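Local coordinates for DNA mismatch repair protein MutS (PDB 1EWQ) that takes part in DNA mismatch repair, binding mismatched duplexes as an ATP-dependent damage sensor with weak ATPase activity, at residues R486-Y489 / R490-L494; R496-E499 / E500-L504. All blocks are in the same frame, centred on the assembly; numbering follows the deposited sequence.

Interaction 1 (R486-Y489 / R490-L494); sequences REVY and RLEAL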
loop_
_atom_site.group_PDB
_atom_site.type_symbol
_atom_site.label_atom_id
_atom_site.label_comp_id
_atom_site.label_asym_id
_atom_site.label_seq_id
_atom_site.Cartn_x
_atom_site.Cartn_y
_atom_site.Cartn_z
ATOM N N ARG C 486 22.191 -42.987 27.247
ATOM C CA ARG C 486 23.214 -41.977 27.526
ATOM C C ARG C 486 24.337 -42.010 26.495
ATOM O O ARG C 486 24.963 -40.988 26.214
ATOM C CB ARG C 486 23.812 -42.196 28.921
ATOM C CG ARG C 486 22.857 -41.912 30.068
ATOM C CD ARG C 486 23.267 -42.691 31.314
ATOM N NE ARG C 486 22.385 -42.430 32.453
ATOM C CZ ARG C 486 22.353 -43.176 33.556
ATOM N NH1 ARG C 486 23.154 -44.231 33.662
ATOM N NH2 ARG C 486 21.529 -42.867 34.552
ATOM N N GLU C 487 24.592 -43.191 25.947
ATOM C CA GLU C 487 25.634 -43.370 24.947
ATOM C C GLU C 487 25.213 -42.700 23.640
ATOM O O GLU C 487 25.951 -41.896 23.081
ATOM C CB GLU C 487 25.881 -44.868 24.722
ATOM C CG GLU C 487 26.961 -45.213 23.702
ATOM C CD GLU C 487 28.316 -44.621 24.054
ATOM O OE1 GLU C 487 28.529 -44.269 25.239
ATOM O OE2 GLU C 487 29.173 -44.519 23.146
ATOM N N VAL C 488 24.021 -43.039 23.162
ATOM C CA VAL C 488 23.498 -42.473 21.930
ATOM C C VAL C 488 23.493 -40.949 22.005
ATOM O O VAL C 488 23.832 -40.272 21.034
ATOM C CB VAL C 488 22.068 -43.000 21.649
ATOM C CG1 VAL C 488 21.360 -42.112 20.647
ATOM C CG2 VAL C 488 22.147 -44.423 21.110
ATOM N N TYR C 489 23.118 -40.415 23.163
ATOM C CA TYR C 489 23.086 -38.971 23.350
ATOM C C TYR C 489 24.482 -38.355 23.251
ATOM O O TYR C 489 24.659 -37.289 22.649
ATOM C CB TYR C 489 22.458 -38.615 24.700
ATOM C CG TYR C 489 20.954 -38.800 24.761
ATOM C CD1 TYR C 489 20.192 -38.917 23.596
ATOM C CD2 TYR C 489 20.286 -38.800 25.983
ATOM C CE1 TYR C 489 18.801 -39.022 23.647
ATOM C CE2 TYR C 489 18.893 -38.905 26.045
ATOM C CZ TYR C 489 18.159 -39.014 24.873
ATOM O OH TYR C 489 16.785 -39.097 24.935
ATOM N N ARG C 490 25.475 -39.030 23.831
ATOM C CA ARG C 490 26.849 -38.535 23.794
ATOM C C ARG C 490 27.329 -38.480 22.350
ATOM O O ARG C 490 27.945 -37.505 21.924
ATOM C CB ARG C 490 27.791 -39.437 24.612
ATOM C CG ARG C 490 29.209 -38.884 24.718
ATOM C CD ARG C 490 30.186 -39.817 25.457
ATOM N NE ARG C 490 31.104 -40.490 24.538
ATOM C CZ ARG C 490 30.796 -41.580 23.847
ATOM N NH1 ARG C 490 29.594 -42.121 23.983
ATOM N NH2 ARG C 490 31.673 -42.123 23.011
ATOM N N LEU C 491 27.048 -39.535 21.599
ATOM C CA LEU C 491 27.452 -39.578 20.208
ATOM C C LEU C 491 26.795 -38.443 19.436
ATOM O O LEU C 491 27.463 -37.704 18.722
ATOM C CB LEU C 491 27.080 -40.922 19.587
ATOM C CG LEU C 491 27.904 -42.091 20.118
ATOM C CD1 LEU C 491 27.492 -43.382 19.434
ATOM C CD2 LEU C 491 29.379 -41.805 19.873
ATOM N N GLU C 492 25.486 -38.300 19.599
ATOM C CA GLU C 492 24.749 -37.251 18.913
ATOM C C GLU C 492 25.330 -35.870 19.201
ATOM O O GLU C 492 25.442 -35.040 18.302
ATOM C CB GLU C 492 23.264 -37.321 19.301
ATOM C CG GLU C 492 22.536 -38.488 18.628
ATOM C CD GLU C 492 21.104 -38.689 19.109
ATOM O OE1 GLU C 492 20.532 -37.778 19.742
ATOM O OE2 GLU C 492 20.542 -39.765 18.837
ATOM N N ALA C 493 25.713 -35.631 20.450
ATOM C CA ALA C 493 26.293 -34.347 20.830
ATOM C C ALA C 493 27.668 -34.153 20.179
ATOM O O ALA C 493 28.009 -33.051 19.741
ATOM C CB ALA C 493 26.412 -34.256 22.339
ATOM N N LEU C 494 28.455 -35.223 20.117
ATOM C CA LEU C 494 29.774 -35.145 19.509
ATOM C C LEU C 494 29.656 -34.963 18.009
ATOM O O LEU C 494 30.466 -34.268 17.396
ATOM C CB LEU C 494 30.592 -36.406 19.798
ATOM C CG LEU C 494 31.293 -36.499 21.153
ATOM C CD1 LEU C 494 32.226 -37.701 21.140
ATOM C CD2 LEU C 494 32.092 -35.225 21.427
#
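Two flat groups, the guanidinium of Arg490 and the ring of Tyr489, are each met at the edge by a carboxylate from the same helix. The carboxylate of Glu487 comes to the NH1 corner of Arg490, with OE2 in the guanidinium plane, and the two planes are turned 37° apart. This i/i+3 salt bridge is modelled with Glu487 OE2 2.6 Å from Arg490 NH1, a separation to be read with caution because NH1 sits too close to its neighbour. Both chains start with CG anti to the backbone N; a bend at chi2 of Glu487 (58°) and another at chi3 of Arg490 then bring their charged ends side by side. A glutamine here would probably leave the guanidinium of Arg490 without its countercharge and freer to turn.

The Tyr489 ring has Glu492 near its plane, OE1 lying 4.0 Å from CD1, while its hydroxyl is hydrogen-bonded to the hydroxyl of Tyr442, in the strand 439-443. The other oxygen of the same carboxylate, Glu492 OE2, packs 3.1 Å from Val488 CG1, where the two side chains cross obliquely. Behind these groups runs the regular i to i+4 bonding of an alpha helix: Leu491 N is hydrogen-bonded to Glu487 O at 3.0 Å, and Glu492 N and Ala493 N likewise to Val488 O and Tyr489 O.

The turn belongs to the long helix 479-511, which follows the antiparallel four-stranded sheet and packs antiparallel to helix 406-433, as in the long helical arm that carries the DNA clamp of MutS proteins. Val488 and Glu492 both lie on His415 of that neighbouring helix, Leu491 on Ala414 and Leu494 on Leu411, whereas Tyr489 reaches back to the sheet.

Interaction 2 (R496-E499 / E500-L504); sequences RRRE and EEVFL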
loop_
_atom_site.group_PDB
_atom_site.type_symbol
_atom_site.label_atom_id
_atom_site.label_comp_id
_atom_site.label_asym_id
_atom_site.label_seq_id
_atom_site.Cartn_x
_atom_site.Cartn_y
_atom_site.Cartn_z
ATOM N N ARG C 496 27.227 -33.383 16.304
ATOM C CA ARG C 496 26.889 -32.000 15.971
ATOM C C ARG C 496 28.144 -31.136 16.016
ATOM O O ARG C 496 28.334 -30.269 15.169
ATOM C CB ARG C 496 25.855 -31.419 16.938
ATOM C CG ARG C 496 24.450 -31.966 16.778
ATOM C CD ARG C 496 23.474 -31.204 17.671
ATOM N NE ARG C 496 22.546 -32.102 18.352
ATOM C CZ ARG C 496 22.843 -32.811 19.437
ATOM N NH1 ARG C 496 24.047 -32.727 19.982
ATOM N NH2 ARG C 496 21.935 -33.608 19.975
ATOM N N ARG C 497 28.997 -31.379 17.010
ATOM C CA ARG C 497 30.234 -30.621 17.156
ATOM C C ARG C 497 31.160 -30.807 15.967
ATOM O O ARG C 497 31.446 -29.859 15.238
ATOM C CB ARG C 497 30.997 -31.025 18.423
ATOM C CG ARG C 497 32.294 -30.231 18.560
ATOM C CD ARG C 497 33.114 -30.556 19.790
ATOM N NE ARG C 497 34.184 -29.569 19.940
ATOM C CZ ARG C 497 35.073 -29.557 20.931
ATOM N NH1 ARG C 497 35.031 -30.491 21.872
ATOM N NH2 ARG C 497 35.995 -28.600 20.993
ATOM N N ARG C 498 31.640 -32.033 15.790
ATOM C CA ARG C 498 32.544 -32.359 14.692
ATOM C C ARG C 498 32.005 -31.898 13.343
ATOM O O ARG C 498 32.749 -31.368 12.523
ATOM C CB ARG C 498 32.798 -33.870 14.651
ATOM C CG ARG C 498 33.386 -34.390 13.338
ATOM C CD ARG C 498 34.907 -34.251 13.255
ATOM N NE ARG C 498 35.394 -32.884 13.400
ATOM C CZ ARG C 498 36.399 -32.371 12.695
ATOM N NH1 ARG C 498 37.026 -33.105 11.792
ATOM N NH2 ARG C 498 36.782 -31.121 12.899
ATOM N N GLU C 499 30.713 -32.099 13.113
ATOM C CA GLU C 499 30.130 -31.706 11.838
ATOM C C GLU C 499 30.153 -30.191 11.633
ATOM O O GLU C 499 30.331 -29.725 10.514
ATOM C CB GLU C 499 28.706 -32.250 11.707
ATOM C CG GLU C 499 28.128 -32.068 10.310
ATOM C CD GLU C 499 26.950 -32.981 10.044
ATOM O OE1 GLU C 499 26.102 -33.131 10.954
ATOM O OE2 GLU C 499 26.866 -33.534 8.924
ATOM N N GLU C 500 29.976 -29.421 12.702
ATOM C CA GLU C 500 30.034 -27.974 12.564
ATOM C C GLU C 500 31.491 -27.589 12.302
ATOM O O GLU C 500 31.771 -26.683 11.514
ATOM C CB GLU C 500 29.547 -27.263 13.827
ATOM C CG GLU C 500 29.373 -25.759 13.612
ATOM C CD GLU C 500 28.967 -25.012 14.867
ATOM O OE1 GLU C 500 29.860 -24.687 15.683
ATOM O OE2 GLU C 500 27.754 -24.748 15.042
ATOM N N GLU C 501 32.420 -28.282 12.966
ATOM C CA GLU C 501 33.844 -28.006 12.782
ATOM C C GLU C 501 34.223 -28.253 11.318
ATOM O O GLU C 501 34.951 -27.466 10.718
ATOM C CB GLU C 501 34.712 -28.903 13.685
ATOM C CG GLU C 501 34.387 -28.832 15.179
ATOM C CD GLU C 501 35.326 -29.684 16.044
ATOM O OE1 GLU C 501 35.703 -30.799 15.624
ATOM O OE2 GLU C 501 35.676 -29.240 17.156
ATOM N N VAL C 502 33.727 -29.344 10.746
ATOM C CA VAL C 502 34.033 -29.662 9.357
ATOM C C VAL C 502 33.430 -28.619 8.422
ATOM O O VAL C 502 34.064 -28.209 7.453
ATOM C CB VAL C 502 33.515 -31.059 8.974
ATOM C CG1 VAL C 502 33.771 -31.325 7.499
ATOM C CG2 VAL C 502 34.218 -32.119 9.825
ATOM N N PHE C 503 32.207 -28.187 8.716
ATOM C CA PHE C 503 31.567 -27.165 7.894
ATOM C C PHE C 503 32.458 -25.931 7.864
ATOM O O PHE C 503 32.752 -25.398 6.795
ATOM C CB PHE C 503 30.200 -26.775 8.457
ATOM C CG PHE C 503 29.666 -25.493 7.891
ATOM C CD1 PHE C 503 29.299 -25.407 6.552
ATOM C CD2 PHE C 503 29.586 -24.350 8.682
ATOM C CE1 PHE C 503 28.862 -24.193 6.005
ATOM C CE2 PHE C 503 29.152 -23.137 8.146
ATOM C CZ PHE C 503 28.790 -23.060 6.800
ATOM N N LEU C 504 32.882 -25.481 9.043
ATOM C CA LEU C 504 33.746 -24.309 9.156
ATOM C C LEU C 504 35.066 -24.480 8.409
ATOM O O LEU C 504 35.535 -23.548 7.764
ATOM C CB LEU C 504 34.014 -23.985 10.630
ATOM C CG LEU C 504 32.761 -23.505 11.373
ATOM C CD1 LEU C 504 33.079 -23.209 12.833
ATOM C CD2 LEU C 504 32.224 -22.253 10.680
HETATM O O HOH W 1 31.378 -27.145 17.220
#
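Glu501 and Arg498 carry most of this contact, with Glu501 set between two arginines of the preceding turn. Its chain runs straight beyond CG, and its two oxygens are shared out: OE1 serves Arg498 and OE2 serves Arg497. Arg498 NH2 donates to Glu501 OE1 at 2.9 Å, approaching from above the carboxylate plane, and the bond is bent to 136° at the hydrogen. Arg498 NE adds a weak bond to the same OE1 at 3.1 Å. The guanidinium and carboxylate planes stand nearly perpendicular, 85° apart, so this is no flat bidentate pair. At its second oxygen, OE2, Glu501 forms a longer salt bridge with Arg497 NE, 3.2 Å away, from an extended chain that crosses the glutamate at a slant. Glu500 follows them in buried surface; a water donates to its OE1 and, weakly, to Arg497 O.

Arg498 is folded at chi2 and chi3, which turns its head along the helix instead of outward and lays one guanidinium face over Val502 CG2, 3.6 Å from CZ. Its NH1 has a further salt bridge with Asp405 and its NH2 one with Glu505, so three acidic residues surround this single cation and are likely to fix its rotation.

Buried Glu499, on another side of the helix, sends OE2 to the backbone amides of Leu399 and Ile400. Under these side chains the alpha-helical ladder continues, with Glu501 N bonded to Arg497 O at 2.9 Å. Taken together, i/i+3 and i/i+4 pairs make a salt-bridge network on helix 479-511, which packs antiparallel to helix 406-433, as in the long helical arm that carries the DNA clamp of MutS proteins.

Interactions 1 and 2 illustrate how one long helix, 479-511, can vary its side-chain chemistry from turn to turn: their centres lie 15 Å apart, in series along the chain, and both are partly buried. Each has a charged, outward side and a side packed on helix 406-433. In interaction 1 the ionic element is a single pair, the apolar residues meet the neighbouring helix, and a tyrosine ties the helix to the sheet. Interaction 2 lies nearer the centre of the chain, where loops and helix 346-366 also close in; its charges form a network, its buried glutamate is met by backbone amides of a neighbouring loop, and one arginine has further acidic partners.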